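Local coordinates for thioesterase domain-containing protein (Pseudomonas aeruginosa, PDB 3F1T) that probably hydrolyses acyl-CoA thioesters, perhaps 1,4-dihydroxy-2-naphthoyl-CoA, as a hotdog-fold thioesterase whose own substrate is not established, at residues B[65-70]-B[102-107]; B[114-119]-B[134-139]; B[21-26]-B[37-42]; B[9-14]-B[25-30]; B[92-97]-B[127-132]. One frame throughout, in Å; residues are numbered along the deposited sequence.

Interaction 1: B[65-70]-B[102-107]; sequences TTCGIS and GFAECY
Thr66, Cys67 and Ser70 close around the methyl group of Ala104, where the central helix of the hotdog fold lies on its sheet. In Thr66 the methyl branch stands anti to the backbone N while OG1 (chi1 -63°) bonds back to Leu62 O one helical turn earlier. CG2 is thereby turned to the strand and reaches 3.5 Å from Ala104 N and 3.7 Å from Ala104 CB. Cys67 touches the same methyl with its sulfur, SG to Ala104 CB 4.0 Å. Ser70 holds OG between its backbone N and carbonyl carbon (chi1 78°), where it donates to Cys67 O at 2.8 Å and also bonds Thr116 OG1. At the far end, Cys106 SG comes within 3.3 Å of Ser70 O. The axes of the two segments pass 7.4 Å apart at 37°, a close approach, with threonine, cysteine, serine and alanine side chains between them. Strand 34-39, through Leu37, lies beside Thr66; strand 113-121 flanks Cys67 and Cys106, and helix 4-15 packs on Ile69.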
# COMPACT_ATOMS: atom_id res chain seq x y z
N THR B 65 -13.62 -3.56 7.87
CA THR B 65 -14.36 -3.92 9.09
C THR B 65 -13.75 -5.12 9.83
O THR B 65 -13.58 -5.09 11.05
CB THR B 65 -15.82 -4.27 8.78
OG1 THR B 65 -16.45 -3.16 8.13
CG2 THR B 65 -16.58 -4.62 10.06
N THR B 66 -13.44 -6.17 9.10
CA THR B 66 -12.79 -7.33 9.69
C THR B 66 -11.49 -6.96 10.42
O THR B 66 -11.25 -7.44 11.53
CB THR B 66 -12.54 -8.44 8.64
OG1 THR B 66 -13.79 -8.91 8.13
CG2 THR B 66 -11.81 -9.62 9.25
N CYS B 67 -10.57 -6.27 9.74
CA CYS B 67 -9.32 -5.82 10.38
C CYS B 67 -9.56 -4.94 11.61
O CYS B 67 -8.95 -5.13 12.66
CB CYS B 67 -8.44 -5.08 9.38
SG CYS B 67 -7.83 -6.09 8.01
N GLY B 68 -10.43 -3.95 11.46
CA GLY B 68 -10.79 -3.10 12.60
C GLY B 68 -11.24 -3.92 13.79
O GLY B 68 -10.77 -3.72 14.93
N ILE B 69 -12.15 -4.86 13.56
CA ILE B 69 -12.76 -5.56 14.68
C ILE B 69 -11.84 -6.62 15.28
O ILE B 69 -12.00 -7.01 16.43
CB ILE B 69 -14.11 -6.16 14.27
CG1 ILE B 69 -15.12 -5.04 13.98
CG2 ILE B 69 -14.65 -7.05 15.38
CD1 ILE B 69 -16.51 -5.56 13.65
N SER B 70 -10.88 -7.08 14.49
CA SER B 70 -9.93 -8.08 14.96
C SER B 70 -9.02 -7.55 16.06
O SER B 70 -8.43 -8.34 16.80
CB SER B 70 -9.09 -8.62 13.80
OG SER B 70 -8.08 -7.70 13.44
N GLY B 102 -14.25 -12.84 5.35
CA GLY B 102 -13.04 -12.09 5.65
C GLY B 102 -12.45 -12.66 6.91
O GLY B 102 -13.18 -13.00 7.83
N PHE B 103 -11.13 -12.85 6.93
CA PHE B 103 -10.41 -13.21 8.14
C PHE B 103 -9.29 -12.19 8.40
O PHE B 103 -8.69 -11.67 7.45
CB PHE B 103 -9.81 -14.60 8.02
CG PHE B 103 -8.86 -14.96 9.13
CD1 PHE B 103 -7.50 -14.74 8.99
CD2 PHE B 103 -9.34 -15.40 10.35
CE1 PHE B 103 -6.62 -14.98 10.04
CE2 PHE B 103 -8.47 -15.68 11.39
CZ PHE B 103 -7.11 -15.47 11.23
N ALA B 104 -9.09 -11.84 9.67
CA ALA B 104 -7.92 -11.06 10.05
C ALA B 104 -7.35 -11.46 11.40
O ALA B 104 -8.08 -11.90 12.30
CB ALA B 104 -8.24 -9.57 10.04
N GLU B 105 -6.08 -11.15 11.60
CA GLU B 105 -5.37 -11.51 12.81
C GLU B 105 -4.38 -10.38 13.08
O GLU B 105 -3.65 -9.98 12.19
CB GLU B 105 -4.61 -12.81 12.57
CG GLU B 105 -3.94 -13.38 13.83
CD GLU B 105 -3.14 -14.66 13.55
OE1 GLU B 105 -2.50 -14.75 12.46
OE2 GLU B 105 -3.14 -15.55 14.43
N CYS B 106 -4.39 -9.84 14.30
CA CYS B 106 -3.36 -8.88 14.74
C CYS B 106 -1.98 -9.54 14.82
O CYS B 106 -1.84 -10.60 15.42
CB CYS B 106 -3.72 -8.28 16.09
SG CYS B 106 -5.31 -7.46 16.07
N TYR B 107 -0.98 -8.92 14.20
CA TYR B 107 0.37 -9.49 14.19
C TYR B 107 1.39 -8.60 14.91
O TYR B 107 2.47 -9.06 15.29
CB TYR B 107 0.81 -9.81 12.76
CG TYR B 107 1.02 -8.60 11.88
CD1 TYR B 107 2.25 -7.95 11.84
CD2 TYR B 107 0.00 -8.13 11.06
CE1 TYR B 107 2.42 -6.81 11.08
CE2 TYR B 107 0.20 -7.04 10.23
CZ TYR B 107 1.44 -6.43 10.19
OH TYR B 107 1.64 -5.33 9.39

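Interaction 2: B[114-119]-B[134-139]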
# COMPACT_ATOMS: atom_id res chain seq x y z
N ILE B 114 -2.18 -0.84 16.44
CA ILE B 114 -2.31 -2.29 16.18
C ILE B 114 -2.25 -2.55 14.69
O ILE B 114 -2.77 -1.77 13.90
CB ILE B 114 -3.63 -2.85 16.71
CG1 ILE B 114 -3.74 -2.54 18.21
CG2 ILE B 114 -3.71 -4.35 16.44
CD1 ILE B 114 -5.00 -3.06 18.85
N PHE B 115 -1.41 -3.51 14.33
CA PHE B 115 -1.19 -3.90 12.94
C PHE B 115 -1.80 -5.28 12.70
O PHE B 115 -1.62 -6.20 13.49
CB PHE B 115 0.31 -3.98 12.64
CG PHE B 115 1.03 -2.65 12.74
CD1 PHE B 115 1.48 -2.18 13.96
CD2 PHE B 115 1.25 -1.88 11.60
CE1 PHE B 115 2.15 -0.97 14.05
CE2 PHE B 115 1.93 -0.68 11.69
CZ PHE B 115 2.39 -0.23 12.92
N THR B 116 -2.49 -5.42 11.58
CA THR B 116 -3.29 -6.60 11.38
C THR B 116 -3.27 -7.03 9.92
O THR B 116 -3.08 -6.21 9.03
CB THR B 116 -4.73 -6.40 11.90
OG1 THR B 116 -5.39 -7.67 11.98
CG2 THR B 116 -5.51 -5.49 11.00
N ARG B 117 -3.28 -8.33 9.69
CA ARG B 117 -3.24 -8.87 8.36
C ARG B 117 -4.39 -9.86 8.22
O ARG B 117 -4.66 -10.64 9.14
CB ARG B 117 -1.91 -9.57 8.14
CG ARG B 117 -1.68 -10.03 6.72
CD ARG B 117 -0.21 -10.43 6.49
NE ARG B 117 -0.01 -10.79 5.09
CZ ARG B 117 -0.02 -12.04 4.63
NH1 ARG B 117 0.04 -13.07 5.48
NH2 ARG B 117 0.06 -12.27 3.31
N GLY B 118 -4.96 -9.95 7.03
CA GLY B 118 -6.05 -10.88 6.76
C GLY B 118 -6.29 -11.06 5.27
O GLY B 118 -5.45 -10.71 4.43
N PHE B 119 -7.42 -11.67 4.92
CA PHE B 119 -7.69 -11.97 3.52
C PHE B 119 -9.18 -12.23 3.32
O PHE B 119 -9.89 -12.44 4.30
CB PHE B 119 -6.83 -13.17 3.04
CG PHE B 119 -6.97 -14.40 3.90
CD1 PHE B 119 -7.90 -15.38 3.58
CD2 PHE B 119 -6.20 -14.55 5.04
CE1 PHE B 119 -8.10 -16.47 4.40
CE2 PHE B 119 -6.35 -15.66 5.84
CZ PHE B 119 -7.31 -16.64 5.51
N GLY B 134 -3.70 -3.74 7.51
CA GLY B 134 -4.08 -2.43 8.01
C GLY B 134 -3.46 -2.12 9.36
O GLY B 134 -2.98 -3.01 10.05
N ALA B 135 -3.49 -0.85 9.73
CA ALA B 135 -2.97 -0.40 11.01
C ALA B 135 -4.04 0.46 11.65
O ALA B 135 -4.75 1.19 10.96
CB ALA B 135 -1.70 0.42 10.82
N PHE B 136 -4.15 0.37 12.97
CA PHE B 136 -5.28 0.92 13.67
C PHE B 136 -4.80 1.67 14.90
O PHE B 136 -3.88 1.23 15.59
CB PHE B 136 -6.25 -0.20 14.06
CG PHE B 136 -6.98 -0.79 12.88
CD1 PHE B 136 -8.16 -0.22 12.43
CD2 PHE B 136 -6.41 -1.82 12.15
CE1 PHE B 136 -8.75 -0.65 11.26
CE2 PHE B 136 -6.99 -2.25 10.97
CZ PHE B 136 -8.17 -1.69 10.54
N MSE B 137 -5.50 2.74 15.23
CA MSE B 137 -5.08 3.59 16.34
C MSE B 137 -5.81 3.23 17.63
O MSE B 137 -7.03 3.28 17.68
CB MSE B 137 -5.36 5.04 15.98
CG MSE B 137 -5.07 6.00 17.10
SE MSE B 137 -3.26 6.70 16.98
CE MSE B 137 -3.68 8.46 16.24
N ARG B 138 -5.08 2.79 18.64
CA ARG B 138 -5.63 2.72 19.99
C ARG B 138 -5.82 4.12 20.54
O ARG B 138 -4.84 4.77 20.91
CB ARG B 138 -4.71 1.94 20.92
CG ARG B 138 -4.55 0.50 20.54
CD ARG B 138 -3.36 -0.11 21.24
NE ARG B 138 -3.64 -0.38 22.64
CZ ARG B 138 -2.87 -1.12 23.43
NH1 ARG B 138 -1.75 -1.65 22.97
NH2 ARG B 138 -3.21 -1.30 24.70
N MSE B 139 -7.07 4.56 20.65
CA MSE B 139 -7.36 5.88 21.20
C MSE B 139 -7.24 5.94 22.73
O MSE B 139 -7.23 4.92 23.44
CB MSE B 139 -8.75 6.35 20.76
CG MSE B 139 -8.87 6.59 19.26
SE MSE B 139 -7.48 7.78 18.52
CE MSE B 139 -7.44 9.19 19.92
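Phe115 and Phe136 bring their rings to opposite faces of the antiparallel hairpin formed by strands 113-121 and 130-137 of the hotdog sheet. The Phe136 ring has Ile114 O at its edge, near the ring plane, while Thr116 CG2 approaches obliquely, 3.6 Å from Phe136 CE2. That methyl occupies the position between the backbone N and carbonyl carbon of Thr116, leaving OG1 anti to the N (chi1 -166°), on the side of Ser70. On the other face, Phe115 CD2 lies 3.8 Å from Ala135 CB, the approach oblique to the ring; Arg108 adds a cation-pi contact, and Leu84 of a neighbouring subunit packs on this ring. Ile114 pairs with Phe136, and Thr116 with Gly134, as hydrogen-bonded pairs flanking the non-hydrogen-bonded pair Phe115-Ala135. Farther on, the aliphatic part of Arg138 crosses Ile114 at about a right angle, CD 3.9 Å from Ile114 CG1, while its NH1 bonds Thr110 O. Phe136 N donates to Ile114 O at 2.7 Å, and Ala135 CA adds a C-H contact to that oxygen at 3.2 Å.

Interaction 3: B[21-26]-B[37-42]; sequences QVLGLT and LRLPYS
With CG anti to its backbone N (chi1 165°), Leu39 sends CD1 across to Leu25 and Leu23. The side chains of Leu25 and Leu39 meet at a slant, and their CD1 atoms lie only 3.4 Å apart, a tight fit for two methyl groups. Leu23 approaches the same methyl through CG, 3.7 Å from Leu39 CD1. On the other face of the ladder Arg38 also leaves with CG anti to the N, then bends at chi3 (70°), running alongside Thr26 and pointing the same way. Thr26 OG1 is 3.6 Å from Arg38 NE, but its hydrogen bond goes to Glu28 OE2, which in turn forms a long, weak ion pair with that guanidinium. The backbones are joined by the antiparallel hydrogen-bonded pair of Thr26 and Arg38: Thr26 N to Arg38 O is 3.0 Å and Arg38 N to Thr26 O is 2.8 Å. Where the pairing gives out, the Pro40 ring lies against the turn, its CD 3.2 Å from Gly24 O. The contact thus starts the first hairpin, strands 26-31 and 34-39, with 26-31 the outermost strand of the sheet within this chain. Strand 100-109 continues the sheet beyond Leu37 and Leu39, and helix 56-70 packs on Leu23 and Leu37.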
# COMPACT_ATOMS: atom_id res chain seq x y z
N GLN B 21 -24.66 -1.73 7.92
CA GLN B 21 -25.53 -2.80 8.41
C GLN B 21 -26.40 -3.32 7.28
O GLN B 21 -26.90 -4.44 7.32
CB GLN B 21 -26.41 -2.30 9.56
CG GLN B 21 -25.66 -2.08 10.86
CD GLN B 21 -25.66 -3.30 11.77
OE1 GLN B 21 -26.68 -3.62 12.38
NE2 GLN B 21 -24.51 -3.96 11.88
N VAL B 22 -26.43 -2.54 6.20
CA VAL B 22 -27.21 -2.84 5.01
C VAL B 22 -26.60 -3.98 4.21
O VAL B 22 -27.30 -4.70 3.50
CB VAL B 22 -27.33 -1.58 4.14
CG1 VAL B 22 -26.92 -0.35 4.98
CG2 VAL B 22 -26.46 -1.68 2.90
N LEU B 23 -25.33 -4.25 4.50
CA LEU B 23 -24.54 -5.32 3.86
C LEU B 23 -24.79 -6.68 4.52
O LEU B 23 -24.39 -7.71 3.98
CB LEU B 23 -23.05 -4.98 3.95
CG LEU B 23 -22.24 -4.50 2.74
CD1 LEU B 23 -23.05 -3.80 1.68
CD2 LEU B 23 -21.06 -3.64 3.17
N GLY B 24 -25.45 -6.70 5.67
CA GLY B 24 -25.75 -7.97 6.34
C GLY B 24 -24.51 -8.66 6.88
O GLY B 24 -24.50 -9.88 7.04
N LEU B 25 -23.47 -7.88 7.19
CA LEU B 25 -22.20 -8.45 7.64
C LEU B 25 -22.45 -9.16 8.98
O LEU B 25 -23.31 -8.73 9.74
CB LEU B 25 -21.18 -7.32 7.81
CG LEU B 25 -20.06 -7.20 6.78
CD1 LEU B 25 -20.51 -7.52 5.37
CD2 LEU B 25 -19.35 -5.86 6.86
N THR B 26 -21.88 -10.36 9.14
CA THR B 26 -21.97 -11.09 10.42
C THR B 26 -20.59 -11.55 10.90
O THR B 26 -19.69 -11.75 10.08
CB THR B 26 -22.88 -12.34 10.34
OG1 THR B 26 -22.41 -13.21 9.31
CG2 THR B 26 -24.33 -11.95 10.06
N LEU B 37 -15.44 -12.66 9.59
CA LEU B 37 -16.73 -12.09 9.24
C LEU B 37 -17.21 -12.72 7.95
O LEU B 37 -16.41 -13.14 7.11
CB LEU B 37 -16.60 -10.57 9.05
CG LEU B 37 -16.91 -9.67 10.25
CD1 LEU B 37 -16.00 -10.01 11.41
CD2 LEU B 37 -16.81 -8.20 9.89
N ARG B 38 -18.50 -12.54 7.68
CA ARG B 38 -19.08 -12.94 6.43
C ARG B 38 -19.91 -11.80 5.80
O ARG B 38 -20.71 -11.17 6.47
CB ARG B 38 -19.93 -14.19 6.63
CG ARG B 38 -20.58 -14.68 5.36
CD ARG B 38 -21.66 -15.69 5.64
NE ARG B 38 -22.83 -15.08 6.26
CZ ARG B 38 -24.01 -15.69 6.37
NH1 ARG B 38 -24.18 -16.87 5.80
NH2 ARG B 38 -25.01 -15.12 7.02
N LEU B 39 -19.75 -11.63 4.49
CA LEU B 39 -20.64 -10.82 3.68
C LEU B 39 -21.53 -11.71 2.80
O LEU B 39 -21.05 -12.32 1.86
CB LEU B 39 -19.80 -9.88 2.81
CG LEU B 39 -20.43 -9.16 1.62
CD1 LEU B 39 -21.32 -8.02 2.11
CD2 LEU B 39 -19.33 -8.63 0.71
N PRO B 40 -22.85 -11.74 3.08
CA PRO B 40 -23.79 -12.47 2.22
C PRO B 40 -23.90 -11.83 0.84
O PRO B 40 -24.11 -10.63 0.73
CB PRO B 40 -25.12 -12.36 2.98
CG PRO B 40 -24.99 -11.14 3.79
CD PRO B 40 -23.53 -10.99 4.15
N TYR B 41 -23.73 -12.62 -0.22
CA TYR B 41 -23.58 -12.05 -1.56
C TYR B 41 -24.80 -11.26 -2.05
O TYR B 41 -24.65 -10.25 -2.74
CB TYR B 41 -23.13 -13.10 -2.58
CG TYR B 41 -24.22 -14.04 -3.05
CD1 TYR B 41 -25.08 -13.67 -4.09
CD2 TYR B 41 -24.29 -15.34 -2.57
CE1 TYR B 41 -26.02 -14.56 -4.59
CE2 TYR B 41 -25.24 -16.23 -3.04
CZ TYR B 41 -26.09 -15.84 -4.06
OH TYR B 41 -27.02 -16.72 -4.56
N SER B 42 -26.00 -11.68 -1.65
CA SER B 42 -27.22 -11.04 -2.12
C SER B 42 -27.27 -9.56 -1.76
O SER B 42 -27.94 -8.77 -2.42
CB SER B 42 -28.45 -11.74 -1.55
OG SER B 42 -28.33 -11.90 -0.14

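Interaction 4: B[9-14]-B[25-30]; sequences RARRFL and LTVEAA
The N-terminal helix 4-15 of this hotdog domain packs along strand 26-31, outermost in the sheet of this chain, and Ala10, Arg11 and Leu14 meet Val27 there. The two segments run nearly antiparallel, with their axes 8.5 Å apart. Val27 is the central residue of the strand side: CG1 faces Ala10 CB, while CG2 touches both Leu14 and Arg11. Leu14, its CG anti to the backbone N (chi1 -179°), slides past Val27 in the opposite direction and brings CD2 to 3.7 Å from Val27 CG2. The same methyl rests 3.6 Å from Leu25 O. Ala10 also faces Ala30, CB to CB 4.2 Å, which extends the apolar strip along the strand. Behind these residues Ile69 of helix 56-70 packs against Ala10 and Leu14, and Leu35 of the neighbouring strand lies against Val27 and Ala30, so the helix closes over a buried apolar layer. At the exposed margin Arg11 spans the gap with a chain extended from CG to NE, CG passing 3.9 Å from Val27 CG2. A water accepts from Val27 N at 3.2 Å and, weakly, from Arg11 NE, giving a second polar link beside the direct one. In that direct link, Arg11 NH2 donates to Val27 O at 3.0 Å, almost in line with the carbonyl bond (174° at the oxygen) and with the oxygen 20° out of the guanidinium plane.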
# COMPACT_ATOMS: atom_id res chain seq x y z
N ARG B 9 -18.23 -9.41 22.20
CA ARG B 9 -17.65 -8.10 21.94
C ARG B 9 -17.62 -7.78 20.45
O ARG B 9 -17.96 -6.67 20.06
CB ARG B 9 -16.25 -8.00 22.52
CG ARG B 9 -15.78 -6.56 22.70
CD ARG B 9 -14.29 -6.50 22.98
NE ARG B 9 -14.01 -6.79 24.38
CZ ARG B 9 -12.78 -6.90 24.88
NH1 ARG B 9 -11.72 -6.74 24.09
NH2 ARG B 9 -12.62 -7.13 26.18
N ALA B 10 -17.08 -8.69 19.65
CA ALA B 10 -16.97 -8.45 18.22
C ALA B 10 -18.34 -8.13 17.65
O ALA B 10 -18.47 -7.26 16.78
CB ALA B 10 -16.36 -9.67 17.50
N ARG B 11 -19.36 -8.83 18.14
CA ARG B 11 -20.72 -8.65 17.61
C ARG B 11 -21.34 -7.31 17.99
O ARG B 11 -22.04 -6.68 17.19
CB ARG B 11 -21.64 -9.79 18.02
CG ARG B 11 -21.49 -11.01 17.12
CD ARG B 11 -22.30 -12.21 17.57
NE ARG B 11 -22.20 -13.26 16.57
CZ ARG B 11 -22.33 -14.55 16.82
NH1 ARG B 11 -22.75 -14.96 18.02
NH2 ARG B 11 -22.11 -15.43 15.85
N ARG B 12 -21.20 -6.95 19.27
CA ARG B 12 -21.57 -5.62 19.75
C ARG B 12 -20.85 -4.51 18.97
O ARG B 12 -21.47 -3.53 18.54
CB ARG B 12 -21.24 -5.51 21.24
CG ARG B 12 -21.87 -4.32 21.93
CD ARG B 12 -22.15 -4.61 23.39
NE ARG B 12 -20.99 -5.13 24.11
CZ ARG B 12 -20.20 -4.39 24.90
NH1 ARG B 12 -20.35 -3.07 24.97
NH2 ARG B 12 -19.23 -4.98 25.59
N PHE B 13 -19.55 -4.68 18.79
CA PHE B 13 -18.74 -3.81 17.94
C PHE B 13 -19.36 -3.63 16.54
O PHE B 13 -19.62 -2.51 16.11
CB PHE B 13 -17.32 -4.38 17.86
CG PHE B 13 -16.28 -3.41 17.36
CD1 PHE B 13 -16.56 -2.52 16.33
CD2 PHE B 13 -14.95 -3.60 17.70
CE1 PHE B 13 -15.54 -1.80 15.70
CE2 PHE B 13 -13.94 -2.82 17.14
CZ PHE B 13 -14.25 -1.89 16.16
N LEU B 14 -19.63 -4.74 15.86
CA LEU B 14 -20.22 -4.71 14.51
C LEU B 14 -21.56 -3.97 14.46
O LEU B 14 -21.86 -3.27 13.48
CB LEU B 14 -20.37 -6.14 13.97
CG LEU B 14 -20.94 -6.37 12.56
CD1 LEU B 14 -20.25 -5.51 11.52
CD2 LEU B 14 -20.83 -7.86 12.19
N LEU B 25 -23.47 -7.88 7.19
CA LEU B 25 -22.20 -8.45 7.64
C LEU B 25 -22.45 -9.16 8.98
O LEU B 25 -23.31 -8.73 9.74
CB LEU B 25 -21.18 -7.32 7.81
CG LEU B 25 -20.06 -7.20 6.78
CD1 LEU B 25 -20.51 -7.52 5.37
CD2 LEU B 25 -19.35 -5.86 6.86
N THR B 26 -21.88 -10.36 9.14
CA THR B 26 -21.97 -11.09 10.42
C THR B 26 -20.59 -11.55 10.90
O THR B 26 -19.69 -11.75 10.08
CB THR B 26 -22.88 -12.34 10.34
OG1 THR B 26 -22.41 -13.21 9.31
CG2 THR B 26 -24.33 -11.95 10.06
N VAL B 27 -20.45 -11.72 12.21
CA VAL B 27 -19.26 -12.33 12.79
C VAL B 27 -19.47 -13.83 12.92
O VAL B 27 -20.30 -14.27 13.71
CB VAL B 27 -18.94 -11.79 14.21
CG1 VAL B 27 -17.58 -12.31 14.68
CG2 VAL B 27 -18.95 -10.28 14.23
N GLU B 28 -18.62 -14.60 12.25
CA GLU B 28 -18.74 -16.05 12.29
C GLU B 28 -17.96 -16.68 13.44
O GLU B 28 -18.40 -17.66 14.05
CB GLU B 28 -18.29 -16.63 10.95
CG GLU B 28 -19.00 -16.01 9.77
CD GLU B 28 -20.41 -16.54 9.62
OE1 GLU B 28 -20.55 -17.74 9.27
OE2 GLU B 28 -21.37 -15.76 9.86
N ALA B 29 -16.79 -16.11 13.73
CA ALA B 29 -15.92 -16.64 14.78
C ALA B 29 -14.97 -15.55 15.24
O ALA B 29 -14.66 -14.63 14.49
CB ALA B 29 -15.14 -17.84 14.26
N ALA B 30 -14.63 -15.58 16.53
CA ALA B 30 -13.67 -14.65 17.12
C ALA B 30 -12.99 -15.35 18.28
O ALA B 30 -13.62 -16.10 19.02
CB ALA B 30 -14.37 -13.41 17.60
O HOH W 1 -23.10 -11.36 13.98

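Interaction 5: B[92-97]-B[127-132]; sequences HPAEPH and QPIAHV
His92 meets residues 127-129 through a weak backbone bond and close ring contacts, linking the loop after strand 83-90 to the start of strand 130-137, at one end of the hotdog sheet. In the backbone bond, His92 N donates to Ile129 O at 3.3 Å. The imidazole makes two close approaches: His92 CE1 lies 3.0 Å from Gln127 O, which sits at the ring edge near its plane, and equally near Pro128 O, which comes in obliquely. The ring gets there because CG of His92 is placed between the backbone N and carbonyl carbon (chi1 69°), which brings it against residues 127-129. A CH-pi contact covers one ring face: Ile129 CA stands 4.1 Å from the centroid and 22° off the normal, displaced toward the rim. Ile129 shares in a classic beta bulge, with Ile129 and Ala130 together opposite Ala120 of strand 113-121. The two arms of the Ile129 side chain make van der Waals contacts. CG2, anti to the backbone N, approaches the loop backbone closely, 3.3 Å from His92 O. The other arm runs past the imidazole toward Ala94 and Gln122, ending in an apolar contact with CD1 3.7 Å from Ala94 CB.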
# COMPACT_ATOMS: atom_id res chain seq x y z
N HIS B 92 -7.61 -12.44 -7.44
CA HIS B 92 -8.47 -12.92 -8.50
C HIS B 92 -9.91 -12.56 -8.18
O HIS B 92 -10.21 -12.14 -7.06
CB HIS B 92 -8.32 -14.44 -8.68
CG HIS B 92 -8.86 -15.24 -7.54
ND1 HIS B 92 -8.05 -15.91 -6.66
CD2 HIS B 92 -10.13 -15.40 -7.09
CE1 HIS B 92 -8.79 -16.46 -5.71
NE2 HIS B 92 -10.06 -16.19 -5.97
N PRO B 93 -10.75 -12.52 -9.22
CA PRO B 93 -12.12 -12.05 -9.04
C PRO B 93 -12.92 -13.01 -8.17
O PRO B 93 -12.64 -14.21 -8.13
CB PRO B 93 -12.68 -12.03 -10.47
CG PRO B 93 -11.81 -12.99 -11.23
CD PRO B 93 -10.46 -12.92 -10.61
N ALA B 94 -13.83 -12.46 -7.37
CA ALA B 94 -14.74 -13.29 -6.60
C ALA B 94 -15.62 -14.15 -7.52
O ALA B 94 -15.95 -13.75 -8.63
CB ALA B 94 -15.59 -12.42 -5.66
N GLU B 95 -15.96 -15.36 -7.07
CA GLU B 95 -16.98 -16.17 -7.75
C GLU B 95 -18.37 -15.62 -7.50
O GLU B 95 -18.67 -15.17 -6.39
CB GLU B 95 -16.93 -17.62 -7.29
CG GLU B 95 -15.64 -18.34 -7.64
CD GLU B 95 -15.42 -19.58 -6.80
OE1 GLU B 95 -16.29 -20.48 -6.85
OE2 GLU B 95 -14.42 -19.63 -6.05
N PRO B 96 -19.22 -15.60 -8.53
CA PRO B 96 -20.59 -15.12 -8.35
C PRO B 96 -21.45 -16.09 -7.53
O PRO B 96 -21.10 -17.26 -7.40
CB PRO B 96 -21.12 -14.99 -9.78
CG PRO B 96 -20.25 -15.90 -10.60
CD PRO B 96 -18.90 -15.84 -9.95
N HIS B 97 -22.50 -15.57 -6.91
CA HIS B 97 -23.44 -16.39 -6.14
C HIS B 97 -22.79 -17.15 -4.99
O HIS B 97 -23.25 -18.23 -4.63
CB HIS B 97 -24.21 -17.36 -7.05
CG HIS B 97 -24.97 -16.69 -8.15
ND1 HIS B 97 -24.54 -16.68 -9.46
CD2 HIS B 97 -26.12 -15.97 -8.13
CE1 HIS B 97 -25.40 -16.00 -10.20
NE2 HIS B 97 -26.38 -15.58 -9.42
N GLN B 127 -7.13 -20.28 -1.57
CA GLN B 127 -6.87 -19.41 -2.71
C GLN B 127 -7.64 -18.12 -2.53
O GLN B 127 -8.73 -17.97 -3.08
CB GLN B 127 -7.28 -20.08 -4.02
CG GLN B 127 -6.73 -21.49 -4.19
CD GLN B 127 -7.82 -22.54 -4.18
OE1 GLN B 127 -8.89 -22.34 -4.77
NE2 GLN B 127 -7.55 -23.68 -3.53
N PRO B 128 -7.16 -17.26 -1.63
CA PRO B 128 -7.94 -16.09 -1.25
C PRO B 128 -8.15 -15.12 -2.41
O PRO B 128 -7.39 -15.12 -3.37
CB PRO B 128 -7.10 -15.44 -0.15
CG PRO B 128 -5.76 -16.12 -0.19
CD PRO B 128 -6.00 -17.47 -0.75
N ILE B 129 -9.25 -14.38 -2.34
CA ILE B 129 -9.60 -13.39 -3.34
C ILE B 129 -8.68 -12.17 -3.26
O ILE B 129 -8.29 -11.62 -4.27
CB ILE B 129 -11.04 -12.92 -3.12
CG1 ILE B 129 -12.03 -14.04 -3.38
CG2 ILE B 129 -11.36 -11.75 -4.01
CD1 ILE B 129 -13.42 -13.67 -2.97
N ALA B 130 -8.31 -11.80 -2.04
CA ALA B 130 -7.61 -10.54 -1.78
C ALA B 130 -6.83 -10.65 -0.49
O ALA B 130 -7.27 -11.29 0.46
CB ALA B 130 -8.62 -9.38 -1.70
N HIS B 131 -5.65 -10.03 -0.47
CA HIS B 131 -4.86 -9.88 0.75
C HIS B 131 -5.00 -8.46 1.28
O HIS B 131 -5.05 -7.51 0.50
CB HIS B 131 -3.39 -10.19 0.46
CG HIS B 131 -3.10 -11.65 0.33
ND1 HIS B 131 -3.03 -12.29 -0.89
CD2 HIS B 131 -3.10 -12.64 1.26
CE1 HIS B 131 -2.90 -13.59 -0.70
NE2 HIS B 131 -2.95 -13.83 0.59
N VAL B 132 -4.93 -8.31 2.60
CA VAL B 132 -5.21 -7.03 3.25
C VAL B 132 -4.27 -6.86 4.43
O VAL B 132 -4.02 -7.83 5.16
CB VAL B 132 -6.66 -6.98 3.80
CG1 VAL B 132 -6.96 -5.61 4.34
CG2 VAL B 132 -7.62 -7.33 2.72

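How the interactions relate
All five contacts reach the same antiparallel sheet, whose strands run in the order 26-31, 34-39, 100-109, 113-121, 130-137, 83-90. Interactions 3 and 4 share Leu25 and Thr26 at its first edge, with centres about 11 Å apart; both close before interaction 1 opens. Interaction 1 sets helix 56-70 on the middle of the sheet, its centre about 7 Å from interaction 2, and Ile69 joins it to the N-terminal helix of interaction 4. Interactions 2 and 5 both use strand 130-137 and alternate along the chain, yet their centres lie about 21 Å apart. Together they describe a hotdog domain: a long helix wrapped by a curved sheet.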